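PDB 4S3J: cortical-lytic enzyme, which acts as an N-acetylglucosaminidase that degrades cortex peptidoglycan during spore germination, cleaving only partially degraded material and recognising muramic acid delta-lactam. Local coordinates for residues T39-Q44 / V357-D362; E106-L111 / Y135-S140; Q322-F327 / I405-I410; Q366-N371 / V382-A387. One frame throughout, in Å; residues are numbered along the deposited sequence.

Interaction 1 (T39-Q44 / V357-D362)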
loop_
_atom_site.group_PDB
_atom_site.type_symbol
_atom_site.label_atom_id
_atom_site.label_comp_id
_atom_site.label_asym_id
_atom_site.label_seq_id
_atom_site.Cartn_x
_atom_site.Cartn_y
_atom_site.Cartn_z
ATOM N N THR A 39 -9.212 -12.572 22.957
ATOM C CA THR A 39 -10.521 -12.742 22.368
ATOM C C THR A 39 -10.556 -12.189 20.944
ATOM O O THR A 39 -9.718 -11.341 20.562
ATOM C CB THR A 39 -11.570 -12.023 23.204
ATOM O OG1 THR A 39 -11.217 -10.637 23.245
ATOM C CG2 THR A 39 -11.588 -12.579 24.618
ATOM N N LEU A 40 -11.494 -12.698 20.148
ATOM C CA LEU A 40 -11.805 -12.108 18.854
ATOM C C LEU A 40 -12.772 -10.941 19.026
ATOM O O LEU A 40 -13.610 -10.923 19.938
ATOM C CB LEU A 40 -12.397 -13.148 17.898
ATOM C CG LEU A 40 -11.515 -14.354 17.551
ATOM C CD1 LEU A 40 -12.228 -15.295 16.600
ATOM C CD2 LEU A 40 -10.170 -13.922 16.952
ATOM N N VAL A 41 -12.664 -9.977 18.119
ATOM C CA VAL A 41 -13.525 -8.811 18.093
ATOM C C VAL A 41 -14.591 -8.955 17.018
ATOM O O VAL A 41 -14.279 -9.265 15.878
ATOM C CB VAL A 41 -12.677 -7.524 17.846
ATOM C CG1 VAL A 41 -13.576 -6.287 17.731
ATOM C CG2 VAL A 41 -11.680 -7.347 18.940
ATOM N N VAL A 42 -15.862 -8.764 17.374
ATOM C CA VAL A 42 -16.938 -8.803 16.391
ATOM C C VAL A 42 -16.655 -7.768 15.299
ATOM O O VAL A 42 -16.356 -6.603 15.597
ATOM C CB VAL A 42 -18.322 -8.545 17.049
ATOM C CG1 VAL A 42 -19.432 -8.457 16.007
ATOM C CG2 VAL A 42 -18.612 -9.639 18.026
ATOM N N GLY A 43 -16.708 -8.189 14.039
ATOM C CA GLY A 43 -16.409 -7.309 12.919
ATOM C C GLY A 43 -14.975 -7.372 12.417
ATOM O O GLY A 43 -14.651 -6.805 11.374
ATOM N N GLN A 44 -14.104 -8.050 13.167
ATOM C CA GLN A 44 -12.719 -8.322 12.775
ATOM C C GLN A 44 -12.723 -9.218 11.542
ATOM O O GLN A 44 -13.544 -10.126 11.411
ATOM C CB GLN A 44 -11.972 -8.992 13.956
ATOM C CG GLN A 44 -10.570 -9.359 13.754
ATOM C CD GLN A 44 -9.923 -9.970 14.987
ATOM O OE1 GLN A 44 -10.537 -10.193 16.055
ATOM N NE2 GLN A 44 -8.655 -10.214 14.857
ATOM N N VAL A 357 -15.732 -2.609 21.835
ATOM C CA VAL A 357 -16.627 -2.203 20.776
ATOM C C VAL A 357 -16.366 -3.059 19.528
ATOM O O VAL A 357 -15.252 -3.569 19.340
ATOM C CB VAL A 357 -16.449 -0.696 20.462
ATOM C CG1 VAL A 357 -16.858 0.141 21.678
ATOM C CG2 VAL A 357 -15.030 -0.405 20.046
ATOM N N PRO A 358 -17.403 -3.263 18.710
ATOM C CA PRO A 358 -17.257 -4.000 17.457
ATOM C C PRO A 358 -16.667 -3.132 16.361
ATOM O O PRO A 358 -16.717 -1.880 16.443
ATOM C CB PRO A 358 -18.691 -4.392 17.104
ATOM C CG PRO A 358 -19.519 -3.290 17.677
ATOM C CD PRO A 358 -18.811 -2.867 18.945
ATOM N N ILE A 359 -16.090 -3.796 15.367
ATOM C CA ILE A 359 -15.576 -3.118 14.183
ATOM C C ILE A 359 -16.688 -3.076 13.145
ATOM O O ILE A 359 -17.305 -4.099 12.835
ATOM C CB ILE A 359 -14.344 -3.840 13.625
ATOM C CG1 ILE A 359 -13.179 -3.773 14.624
ATOM C CG2 ILE A 359 -13.925 -3.242 12.286
ATOM C CD1 ILE A 359 -12.148 -4.814 14.434
ATOM N N ARG A 360 -16.982 -1.883 12.647
ATOM C CA ARG A 360 -17.971 -1.668 11.611
ATOM C C ARG A 360 -17.282 -1.518 10.261
ATOM O O ARG A 360 -16.074 -1.305 10.199
ATOM C CB ARG A 360 -18.794 -0.428 11.917
ATOM C CG ARG A 360 -19.740 -0.615 13.101
ATOM C CD ARG A 360 -19.647 0.517 14.058
ATOM N NE ARG A 360 -20.054 1.778 13.459
ATOM C CZ ARG A 360 -19.649 2.976 13.884
ATOM N NH1 ARG A 360 -20.074 4.069 13.263
ATOM N NH2 ARG A 360 -18.807 3.089 14.913
ATOM N N TYR A 361 -18.051 -1.637 9.183
ATOM C CA TYR A 361 -17.493 -1.537 7.829
ATOM C C TYR A 361 -18.324 -0.616 6.942
ATOM O O TYR A 361 -19.522 -0.780 6.805
ATOM C CB TYR A 361 -17.401 -2.917 7.194
ATOM C CG TYR A 361 -16.503 -2.952 5.984
ATOM C CD1 TYR A 361 -15.125 -3.058 6.123
ATOM C CD2 TYR A 361 -17.031 -2.836 4.700
ATOM C CE1 TYR A 361 -14.298 -3.085 5.015
ATOM C CE2 TYR A 361 -16.203 -2.851 3.576
ATOM C CZ TYR A 361 -14.844 -2.979 3.738
ATOM O OH TYR A 361 -14.003 -2.986 2.641
ATOM N N ASP A 362 -17.660 0.383 6.381
ATOM C CA ASP A 362 -18.285 1.338 5.468
ATOM C C ASP A 362 -18.179 0.784 4.046
ATOM O O ASP A 362 -17.087 0.715 3.491
ATOM C CB ASP A 362 -17.599 2.709 5.615
ATOM C CG ASP A 362 -18.202 3.791 4.722
ATOM O OD1 ASP A 362 -18.656 3.508 3.612
ATOM O OD2 ASP A 362 -18.221 4.964 5.142
#
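Val41 swings its CG1 branch opposite its own backbone N (chi1 177°), while Ile359 holds CG1 opposite its carbonyl carbon (chi1 -65°), and these two settings bring the side chains across one another at about a right angle. The tip of the isoleucine is thereby set against the valine, with Ile359 CD1 3.9 Å from Val41 CG1 and 3.9 Å from Gln44 CA. The same Val41 methyl rests on the backbone at Val357 O, 3.6 Å away. Beside this apolar touch runs one hydrogen bond: Ile359 N gives its hydrogen to Val42 O over 2.8 Å, in the carbonyl plane. Gly43 is the third residue of the type II turn Val41 to Gln44, with a positive phi (95°), and having no side chain lets its CA come within 3.3 Å of Ile359 O as a CA-H...O contact. The Gln44 side chain, extended through chi1 and chi2, reaches alongside the turn, where OE1 accepts an almost straight hydrogen bond from Val41 N at 3.0 Å. Gln44 and Val41 also lean on helix 345-354. This join between a LysM domain and the family 18 hydrolase part rests on backbone shape and apolar fit, so it probably depends little on charge.

Interaction 2 (E106-L111 / Y135-S140)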
loop_
_atom_site.group_PDB
_atom_site.type_symbol
_atom_site.label_atom_id
_atom_site.label_comp_id
_atom_site.label_asym_id
_atom_site.label_seq_id
_atom_site.Cartn_x
_atom_site.Cartn_y
_atom_site.Cartn_z
ATOM N N GLU A 106 3.538 -6.212 -9.649
ATOM C CA GLU A 106 4.755 -5.713 -9.025
ATOM C C GLU A 106 4.359 -5.043 -7.723
ATOM O O GLU A 106 3.354 -4.337 -7.671
ATOM C CB GLU A 106 5.520 -4.751 -9.942
ATOM C CG GLU A 106 6.021 -5.455 -11.200
ATOM C CD GLU A 106 7.078 -4.700 -11.988
ATOM O OE1 GLU A 106 7.500 -3.618 -11.563
ATOM O OE2 GLU A 106 7.508 -5.226 -13.033
ATOM N N SER A 107 5.133 -5.308 -6.676
ATOM C CA SER A 107 4.872 -4.778 -5.345
ATOM C C SER A 107 6.079 -3.993 -4.866
ATOM O O SER A 107 7.207 -4.408 -5.086
ATOM C CB SER A 107 4.559 -5.923 -4.375
ATOM O OG SER A 107 5.635 -6.843 -4.367
ATOM N N ILE A 108 5.824 -2.878 -4.182
ATOM C CA ILE A 108 6.850 -2.073 -3.546
ATOM C C ILE A 108 6.490 -1.909 -2.085
ATOM O O ILE A 108 5.307 -1.835 -1.767
ATOM C CB ILE A 108 6.967 -0.664 -4.153
ATOM C CG1 ILE A 108 7.201 -0.747 -5.665
ATOM C CG2 ILE A 108 8.062 0.141 -3.438
ATOM C CD1 ILE A 108 6.914 0.557 -6.353
ATOM N N ALA A 109 7.478 -1.887 -1.201
ATOM C CA ALA A 109 7.248 -1.405 0.164
ATOM C C ALA A 109 8.336 -0.428 0.584
ATOM O O ALA A 109 9.515 -0.645 0.309
ATOM C CB ALA A 109 7.184 -2.548 1.145
ATOM N N TYR A 110 7.929 0.630 1.281
ATOM C CA TYR A 110 8.830 1.644 1.789
ATOM C C TYR A 110 9.233 1.359 3.221
ATOM O O TYR A 110 8.417 0.895 4.012
ATOM C CB TYR A 110 8.173 3.033 1.714
ATOM C CG TYR A 110 8.198 3.627 0.319
ATOM C CD1 TYR A 110 7.299 3.227 -0.656
ATOM C CD2 TYR A 110 9.156 4.583 -0.024
ATOM C CE1 TYR A 110 7.339 3.767 -1.943
ATOM C CE2 TYR A 110 9.200 5.123 -1.313
ATOM C CZ TYR A 110 8.282 4.707 -2.267
ATOM O OH TYR A 110 8.297 5.202 -3.568
ATOM N N LEU A 111 10.489 1.667 3.546
ATOM C CA LEU A 111 11.049 1.560 4.891
ATOM C C LEU A 111 11.512 2.933 5.306
ATOM O O LEU A 111 12.307 3.540 4.587
ATOM C CB LEU A 111 12.232 0.581 4.916
ATOM C CG LEU A 111 13.080 0.481 6.181
ATOM C CD1 LEU A 111 12.264 -0.143 7.310
ATOM C CD2 LEU A 111 14.369 -0.310 5.955
ATOM N N TYR A 135 10.204 -4.685 -5.233
ATOM C CA TYR A 135 11.098 -3.591 -4.873
ATOM C C TYR A 135 11.027 -3.265 -3.386
ATOM O O TYR A 135 9.948 -3.304 -2.812
ATOM C CB TYR A 135 10.732 -2.326 -5.649
ATOM C CG TYR A 135 10.823 -2.414 -7.145
ATOM C CD1 TYR A 135 12.016 -2.168 -7.779
ATOM C CD2 TYR A 135 9.708 -2.716 -7.914
ATOM C CE1 TYR A 135 12.116 -2.234 -9.137
ATOM C CE2 TYR A 135 9.791 -2.780 -9.287
ATOM C CZ TYR A 135 11.005 -2.538 -9.889
ATOM O OH TYR A 135 11.143 -2.593 -11.264
ATOM N N LEU A 136 12.175 -2.918 -2.795
ATOM C CA LEU A 136 12.278 -2.397 -1.429
ATOM C C LEU A 136 12.814 -0.974 -1.501
ATOM O O LEU A 136 13.876 -0.737 -2.097
ATOM C CB LEU A 136 13.185 -3.272 -0.574
ATOM C CG LEU A 136 13.429 -2.802 0.862
ATOM C CD1 LEU A 136 12.115 -2.782 1.688
ATOM C CD2 LEU A 136 14.472 -3.672 1.535
ATOM N N ALA A 137 12.086 -0.041 -0.897
ATOM C CA ALA A 137 12.397 1.388 -0.988
ATOM C C ALA A 137 12.813 1.983 0.341
ATOM O O ALA A 137 11.956 2.324 1.166
ATOM C CB ALA A 137 11.202 2.158 -1.527
ATOM N N TYR A 138 14.119 2.143 0.544
ATOM C CA TYR A 138 14.634 2.716 1.771
ATOM C C TYR A 138 14.587 4.240 1.693
ATOM O O TYR A 138 15.315 4.883 0.930
ATOM C CB TYR A 138 16.040 2.177 2.050
ATOM C CG TYR A 138 16.633 2.565 3.398
ATOM C CD1 TYR A 138 15.863 3.136 4.392
ATOM C CD2 TYR A 138 17.985 2.380 3.655
ATOM C CE1 TYR A 138 16.420 3.501 5.604
ATOM C CE2 TYR A 138 18.535 2.721 4.873
ATOM C CZ TYR A 138 17.762 3.290 5.831
ATOM O OH TYR A 138 18.318 3.652 7.050
ATOM N N PHE A 139 13.700 4.812 2.498
ATOM C CA PHE A 139 13.414 6.238 2.483
ATOM C C PHE A 139 14.288 6.947 3.515
ATOM O O PHE A 139 14.107 6.682 4.717
ATOM C CB PHE A 139 11.931 6.466 2.814
ATOM C CG PHE A 139 11.453 7.873 2.548
ATOM C CD1 PHE A 139 11.668 8.877 3.466
ATOM C CD2 PHE A 139 10.732 8.167 1.397
ATOM C CE1 PHE A 139 11.213 10.176 3.222
ATOM C CE2 PHE A 139 10.278 9.449 1.168
ATOM C CZ PHE A 139 10.513 10.441 2.074
ATOM N N SER A 140 15.233 7.828 3.140
ATOM C CA SER A 140 15.610 8.198 1.765
ATOM C C SER A 140 17.047 8.734 1.747
ATOM O O SER A 140 17.643 8.962 2.787
ATOM C CB SER A 140 14.682 9.286 1.208
ATOM O OG SER A 140 14.973 10.534 1.817
#
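Ala137 presses its methyl over one face of the Tyr110 ring, CB standing 3.6 Å from the ring centroid and 17° off the normal, and here the two parallel strands pack tightly. Ile108 adds to the same side, its CG1 3.9 Å from Tyr135 CB. Hydrogen bonds between the parallel strands run alongside, Ala137 N to Ala109 O at 2.9 Å and Phe139 N to Leu111 O at 2.8 Å; the longest of the five joins Ala109 N to Tyr135 O at 3.3 Å. The looser side is the rim, where partly exposed Glu106, extended beyond CG, brings OE1 to the edge of the Tyr135 ring, in its plane and 3.3 Å from CE2; its other oxygen, OE2, is salt-bridged to Lys430. On the opposite sheet face Leu111 CD2 reaches Tyr138 CD1 at 4.1 Å. Phe139, whose peptide bond to Ser140 is cis, has its side chain about 6 Å from that of Glu220, the probable proton donor. Strands 104-111 and 135-143, joined through helix 120-129, form the first beta-alpha-beta unit of a TIM barrel, and non-proline cis peptides close to the catalytic cleft are a known trait of glycoside hydrolase family 18.

Interaction 3 (Q322-F327 / I405-I410)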
loop_
_atom_site.group_PDB
_atom_site.type_symbol
_atom_site.label_atom_id
_atom_site.label_comp_id
_atom_site.label_asym_id
_atom_site.label_seq_id
_atom_site.Cartn_x
_atom_site.Cartn_y
_atom_site.Cartn_z
ATOM N N GLN A 322 -0.669 2.521 -1.415
ATOM C CA GLN A 322 -1.559 1.947 -0.416
ATOM C C GLN A 322 -0.995 2.112 0.985
ATOM O O GLN A 322 0.085 1.624 1.280
ATOM C CB GLN A 322 -1.785 0.468 -0.705
ATOM C CG GLN A 322 -2.713 -0.214 0.288
ATOM C CD GLN A 322 -4.126 0.365 0.259
ATOM O OE1 GLN A 322 -4.726 0.522 -0.809
ATOM N NE2 GLN A 322 -4.657 0.692 1.437
ATOM N N ASN A 323 -1.767 2.754 1.854
ATOM C CA ASN A 323 -1.423 2.881 3.261
ATOM C C ASN A 323 -1.621 1.558 3.982
ATOM O O ASN A 323 -2.597 0.839 3.710
ATOM C CB ASN A 323 -2.294 3.956 3.921
ATOM C CG ASN A 323 -3.772 3.688 3.729
ATOM O OD1 ASN A 323 -4.284 3.744 2.594
ATOM N ND2 ASN A 323 -4.465 3.333 4.812
ATOM N N LEU A 324 -0.717 1.247 4.905
ATOM C CA LEU A 324 -0.940 0.125 5.818
ATOM C C LEU A 324 -1.440 0.627 7.183
ATOM O O LEU A 324 -1.942 -0.167 8.001
ATOM C CB LEU A 324 0.345 -0.697 5.967
ATOM C CG LEU A 324 0.754 -1.495 4.715
ATOM C CD1 LEU A 324 2.133 -2.124 4.934
ATOM C CD2 LEU A 324 -0.269 -2.549 4.422
ATOM N N TYR A 325 -1.336 1.934 7.407
ATOM C CA TYR A 325 -1.738 2.545 8.670
ATOM C C TYR A 325 -3.190 3.008 8.661
ATOM O O TYR A 325 -3.763 3.293 7.604
ATOM C CB TYR A 325 -0.835 3.754 8.985
ATOM C CG TYR A 325 -0.825 4.765 7.850
ATOM C CD1 TYR A 325 0.076 4.647 6.786
ATOM C CD2 TYR A 325 -1.728 5.832 7.820
ATOM C CE1 TYR A 325 0.065 5.545 5.737
ATOM C CE2 TYR A 325 -1.729 6.747 6.763
ATOM C CZ TYR A 325 -0.832 6.592 5.735
ATOM O OH TYR A 325 -0.851 7.467 4.692
ATOM N N GLY A 326 -3.771 3.087 9.861
ATOM C CA GLY A 326 -4.992 3.827 10.093
ATOM C C GLY A 326 -4.670 4.949 11.072
ATOM O O GLY A 326 -3.496 5.146 11.429
ATOM N N PHE A 327 -5.701 5.672 11.520
ATOM C CA PHE A 327 -5.530 6.709 12.545
ATOM C C PHE A 327 -6.590 6.579 13.627
ATOM O O PHE A 327 -7.715 6.140 13.364
ATOM C CB PHE A 327 -5.614 8.114 11.951
ATOM C CG PHE A 327 -4.432 8.492 11.092
ATOM C CD1 PHE A 327 -3.181 8.680 11.651
ATOM C CD2 PHE A 327 -4.594 8.647 9.742
ATOM C CE1 PHE A 327 -2.085 9.033 10.850
ATOM C CE2 PHE A 327 -3.519 8.996 8.930
ATOM C CZ PHE A 327 -2.261 9.184 9.496
ATOM N N ILE A 405 1.328 -2.200 -6.867
ATOM C CA ILE A 405 0.908 -1.588 -5.617
ATOM C C ILE A 405 2.162 -1.208 -4.817
ATOM O O ILE A 405 3.158 -1.932 -4.818
ATOM C CB ILE A 405 -0.022 -2.558 -4.820
ATOM C CG1 ILE A 405 -0.546 -1.918 -3.535
ATOM C CG2 ILE A 405 0.689 -3.849 -4.505
ATOM C CD1 ILE A 405 -1.673 -2.718 -2.918
ATOM N N SER A 406 2.113 -0.059 -4.147
ATOM C CA SER A 406 3.223 0.446 -3.367
ATOM C C SER A 406 2.778 0.742 -1.944
ATOM O O SER A 406 1.932 1.596 -1.723
ATOM C CB SER A 406 3.792 1.710 -4.035
ATOM O OG SER A 406 4.860 2.261 -3.296
ATOM N N TYR A 407 3.370 0.039 -0.988
ATOM C CA TYR A 407 2.930 0.108 0.405
ATOM C C TYR A 407 3.726 1.093 1.260
ATOM O O TYR A 407 4.953 1.017 1.317
ATOM C CB TYR A 407 3.044 -1.260 1.024
ATOM C CG TYR A 407 2.054 -2.289 0.538
ATOM C CD1 TYR A 407 0.726 -2.279 0.990
ATOM C CD2 TYR A 407 2.433 -3.298 -0.325
ATOM C CE1 TYR A 407 -0.182 -3.253 0.574
ATOM C CE2 TYR A 407 1.523 -4.287 -0.747
ATOM C CZ TYR A 407 0.220 -4.255 -0.295
ATOM O OH TYR A 407 -0.708 -5.224 -0.661
ATOM N N TRP A 408 3.015 1.974 1.967
ATOM C CA TRP A 408 3.591 2.836 3.003
ATOM C C TRP A 408 2.985 2.406 4.349
ATOM O O TRP A 408 1.794 2.655 4.582
ATOM C CB TRP A 408 3.286 4.315 2.760
ATOM C CG TRP A 408 4.056 5.203 3.710
ATOM C CD1 TRP A 408 3.711 5.540 4.983
ATOM C CD2 TRP A 408 5.314 5.826 3.462
ATOM N NE1 TRP A 408 4.673 6.353 5.543
ATOM C CE2 TRP A 408 5.672 6.531 4.628
ATOM C CE3 TRP A 408 6.183 5.851 2.369
ATOM C CZ2 TRP A 408 6.850 7.263 4.733
ATOM C CZ3 TRP A 408 7.357 6.578 2.480
ATOM C CH2 TRP A 408 7.678 7.267 3.652
ATOM N N LYS A 409 3.737 1.777 5.249
ATOM C CA LYS A 409 5.166 1.477 5.168
ATOM C C LYS A 409 5.427 0.254 6.040
ATOM O O LYS A 409 4.565 -0.153 6.824
ATOM C CB LYS A 409 6.031 2.660 5.649
ATOM C CG LYS A 409 5.727 3.097 7.091
ATOM C CD LYS A 409 6.745 4.146 7.594
ATOM C CE LYS A 409 6.353 4.683 8.955
ATOM N NZ LYS A 409 7.399 5.585 9.539
ATOM N N ILE A 410 6.620 -0.311 5.919
ATOM C CA ILE A 410 7.065 -1.425 6.750
ATOM C C ILE A 410 7.068 -0.997 8.218
ATOM O O ILE A 410 7.424 0.127 8.546
ATOM C CB ILE A 410 8.466 -1.897 6.282
ATOM C CG1 ILE A 410 8.366 -2.504 4.883
ATOM C CG2 ILE A 410 9.087 -2.906 7.276
ATOM C CD1 ILE A 410 9.704 -2.714 4.201
#
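Tyr325 and Trp408 meet rim to rim with their planes almost perpendicular, at 89°, neither ring covering the other's face. Their closest side-chain atoms, Tyr325 CE1 and Trp408 CD1, are 3.7 Å apart. A chi1 of 55° sets the tyrosine's CG between its backbone N and carbonyl carbon, which also puts Trp408 O at the ring edge, near its plane and 3.4 Å from Tyr325 CD1. That carbonyl also accepts a hydrogen bond from Leu324 N at 2.9 Å, the donor standing above its plane. Strands 318-330 and 404-408 are the seventh and eighth parallel strands of the TIM barrel, and the side chain of Trp408 lies about 8 Å from that of Glu220, the probable proton donor. A cis peptide joins Trp408 to Lys409, whose buried N finds no partner. On the other side of the sheet, Leu324 slants across Tyr407, CD2 coming to 3.6 Å from CD1, and Gln322 brings CG to 4.0 Å from Tyr407 CE1. Beyond CG the glutamine bends, turning its amide 61° from that ring; NE2 then reaches Asn323 O at 3.1 Å on a lone pair, while OE1 accepts a hydrogen bond from Lys393 NZ.

Interaction 4 (Q366-N371 / V382-A387)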
loop_
_atom_site.group_PDB
_atom_site.type_symbol
_atom_site.label_atom_id
_atom_site.label_comp_id
_atom_site.label_asym_id
_atom_site.label_seq_id
_atom_site.Cartn_x
_atom_site.Cartn_y
_atom_site.Cartn_z
ATOM N N GLN A 366 -15.347 1.507 1.481
ATOM C CA GLN A 366 -14.673 0.210 1.645
ATOM C C GLN A 366 -13.550 0.342 2.672
ATOM O O GLN A 366 -12.371 0.372 2.329
ATOM C CB GLN A 366 -14.159 -0.345 0.296
ATOM C CG GLN A 366 -15.282 -0.819 -0.652
ATOM C CD GLN A 366 -15.914 -2.129 -0.218
ATOM O OE1 GLN A 366 -15.219 -3.070 0.170
ATOM N NE2 GLN A 366 -17.234 -2.205 -0.307
ATOM N N ALA A 367 -13.951 0.479 3.939
ATOM C CA ALA A 367 -13.009 0.618 5.041
ATOM C C ALA A 367 -13.643 0.302 6.391
ATOM O O ALA A 367 -14.820 0.634 6.624
ATOM C CB ALA A 367 -12.448 2.009 5.079
ATOM N N PRO A 368 -12.870 -0.342 7.276
ATOM C CA PRO A 368 -13.337 -0.613 8.638
ATOM C C PRO A 368 -13.134 0.585 9.550
ATOM O O PRO A 368 -12.218 1.386 9.343
ATOM C CB PRO A 368 -12.460 -1.777 9.075
ATOM C CG PRO A 368 -11.150 -1.508 8.358
ATOM C CD PRO A 368 -11.549 -0.959 7.016
ATOM N N HIS A 369 -13.960 0.679 10.580
ATOM C CA HIS A 369 -13.925 1.796 11.515
ATOM C C HIS A 369 -14.693 1.482 12.780
ATOM O O HIS A 369 -15.502 0.574 12.817
ATOM C CB HIS A 369 -14.500 3.046 10.863
ATOM C CG HIS A 369 -15.934 2.918 10.464
ATOM N ND1 HIS A 369 -16.956 3.538 11.158
ATOM C CD2 HIS A 369 -16.525 2.223 9.461
ATOM C CE1 HIS A 369 -18.111 3.240 10.588
ATOM N NE2 HIS A 369 -17.879 2.455 9.553
ATOM N N PHE A 370 -14.439 2.261 13.826
ATOM C CA PHE A 370 -15.186 2.138 15.072
ATOM C C PHE A 370 -14.969 3.363 15.942
ATOM O O PHE A 370 -14.069 4.179 15.682
ATOM C CB PHE A 370 -14.814 0.867 15.859
ATOM C CG PHE A 370 -13.360 0.748 16.197
ATOM C CD1 PHE A 370 -12.472 0.143 15.306
ATOM C CD2 PHE A 370 -12.861 1.233 17.403
ATOM C CE1 PHE A 370 -11.135 0.041 15.598
ATOM C CE2 PHE A 370 -11.529 1.123 17.700
ATOM C CZ PHE A 370 -10.660 0.536 16.803
ATOM N N ASN A 371 -15.822 3.508 16.952
ATOM C CA ASN A 371 -15.704 4.576 17.950
ATOM C C ASN A 371 -15.685 3.959 19.345
ATOM O O ASN A 371 -16.334 2.920 19.593
ATOM C CB ASN A 371 -16.856 5.574 17.860
ATOM C CG ASN A 371 -16.881 6.347 16.555
ATOM O OD1 ASN A 371 -17.044 5.764 15.473
ATOM N ND2 ASN A 371 -16.815 7.671 16.658
ATOM N N VAL A 382 -11.718 5.638 14.992
ATOM C CA VAL A 382 -10.639 4.966 14.308
ATOM C C VAL A 382 -11.056 4.517 12.922
ATOM O O VAL A 382 -12.096 3.883 12.773
ATOM C CB VAL A 382 -10.169 3.733 15.102
ATOM C CG1 VAL A 382 -9.035 3.041 14.384
ATOM C CG2 VAL A 382 -9.769 4.112 16.521
ATOM N N TRP A 383 -10.253 4.858 11.908
ATOM C CA TRP A 383 -10.396 4.322 10.546
ATOM C C TRP A 383 -9.095 3.594 10.226
ATOM O O TRP A 383 -8.032 4.090 10.576
ATOM C CB TRP A 383 -10.672 5.434 9.525
ATOM C CG TRP A 383 -12.039 6.004 9.662
ATOM C CD1 TRP A 383 -12.444 6.977 10.529
ATOM C CD2 TRP A 383 -13.200 5.614 8.923
ATOM N NE1 TRP A 383 -13.790 7.221 10.374
ATOM C CE2 TRP A 383 -14.279 6.411 9.385
ATOM C CE3 TRP A 383 -13.433 4.679 7.907
ATOM C CZ2 TRP A 383 -15.577 6.260 8.893
ATOM C CZ3 TRP A 383 -14.712 4.561 7.400
ATOM C CH2 TRP A 383 -15.766 5.345 7.890
ATOM N N PHE A 384 -9.172 2.411 9.618
ATOM C CA PHE A 384 -7.954 1.643 9.397
ATOM C C PHE A 384 -8.087 0.733 8.174
ATOM O O PHE A 384 -8.969 0.956 7.341
ATOM C CB PHE A 384 -7.560 0.888 10.695
ATOM C CG PHE A 384 -8.463 -0.231 11.100
ATOM C CD1 PHE A 384 -9.724 0.012 11.660
ATOM C CD2 PHE A 384 -8.019 -1.537 10.993
ATOM C CE1 PHE A 384 -10.551 -1.070 12.034
ATOM C CE2 PHE A 384 -8.847 -2.613 11.353
ATOM C CZ PHE A 384 -10.088 -2.375 11.907
ATOM N N GLU A 385 -7.172 -0.223 8.029
ATOM C CA GLU A 385 -7.158 -1.128 6.885
ATOM C C GLU A 385 -7.290 -2.554 7.384
ATOM O O GLU A 385 -6.658 -2.914 8.387
ATOM C CB GLU A 385 -5.866 -0.985 6.096
ATOM C CG GLU A 385 -5.588 0.403 5.520
ATOM C CD GLU A 385 -6.520 0.749 4.366
ATOM O OE1 GLU A 385 -6.954 -0.177 3.632
ATOM O OE2 GLU A 385 -6.844 1.942 4.214
ATOM N N ASP A 386 -8.079 -3.388 6.693
ATOM C CA ASP A 386 -8.132 -4.810 7.038
ATOM C C ASP A 386 -8.286 -5.666 5.782
ATOM O O ASP A 386 -8.230 -5.152 4.658
ATOM C CB ASP A 386 -9.245 -5.138 8.064
ATOM C CG ASP A 386 -10.672 -5.052 7.503
ATOM O OD1 ASP A 386 -10.883 -4.914 6.280
ATOM O OD2 ASP A 386 -11.617 -5.164 8.334
ATOM N N ALA A 387 -8.464 -6.978 5.970
ATOM C CA ALA A 387 -8.459 -7.893 4.835
ATOM C C ALA A 387 -9.552 -7.574 3.805
ATOM O O ALA A 387 -9.348 -7.761 2.588
ATOM C CB ALA A 387 -8.589 -9.334 5.322
#
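Residues 367-371 and 382-383 run antiparallel as the arms of a beta hairpin, Phe370 and Val382 forming a hydrogen-bonded pair and His369 and Trp383 a non-hydrogen-bonded one. The His369 and Trp383 rings run alongside each other in the same direction, in an offset stack with planes 10° apart and centroids 4.1 Å apart, while His369 CB sits over the centre of the tryptophan's six-membered ring at 3.5 Å. On the other face Val382 CB covers the Phe370 ring, 3.9 Å from its centroid. Phe384 offers CE1 to the edge of that ring, 3.8 Å from Phe370 CE1, and takes Pro368 CG over its own centre, 3.7 Å from the centroid and 8° off the normal. At the end away from the hairpin turn, Phe384 N donates a hydrogen bond to Pro368 O, 3.2 Å away. Helix 345-354 packs on Phe370 and Phe384, strands 360-362 and 318-330 flank the hairpin, and Asp386, salt-bridged to Arg388, is the N-cap of helix 387-400.

In the fold
Along the chain come 39-44, then 106-111 and 135-140, then 322-327, 357-362, 366-371 with 382-387, and lastly 405-410. Interactions 2 and 3 have centres 11 Å apart and share the barrel wall, where strand 404-408 pairs with strand 104-111 and so closes the ring of strands beside Glu220. Interaction 4, centred 13 Å from interaction 3, belongs to the excursion separating barrel strands 318-330 and 404-408; Phe327 N to Trp383 O stitches it on. The centre of interaction 1 is 9 Å from that of interaction 4, linked through the pairing of strands 360-362 and 367-373, and about 31 Å from that of interaction 2. The excursion therefore connects the catalytic barrel to a LysM domain.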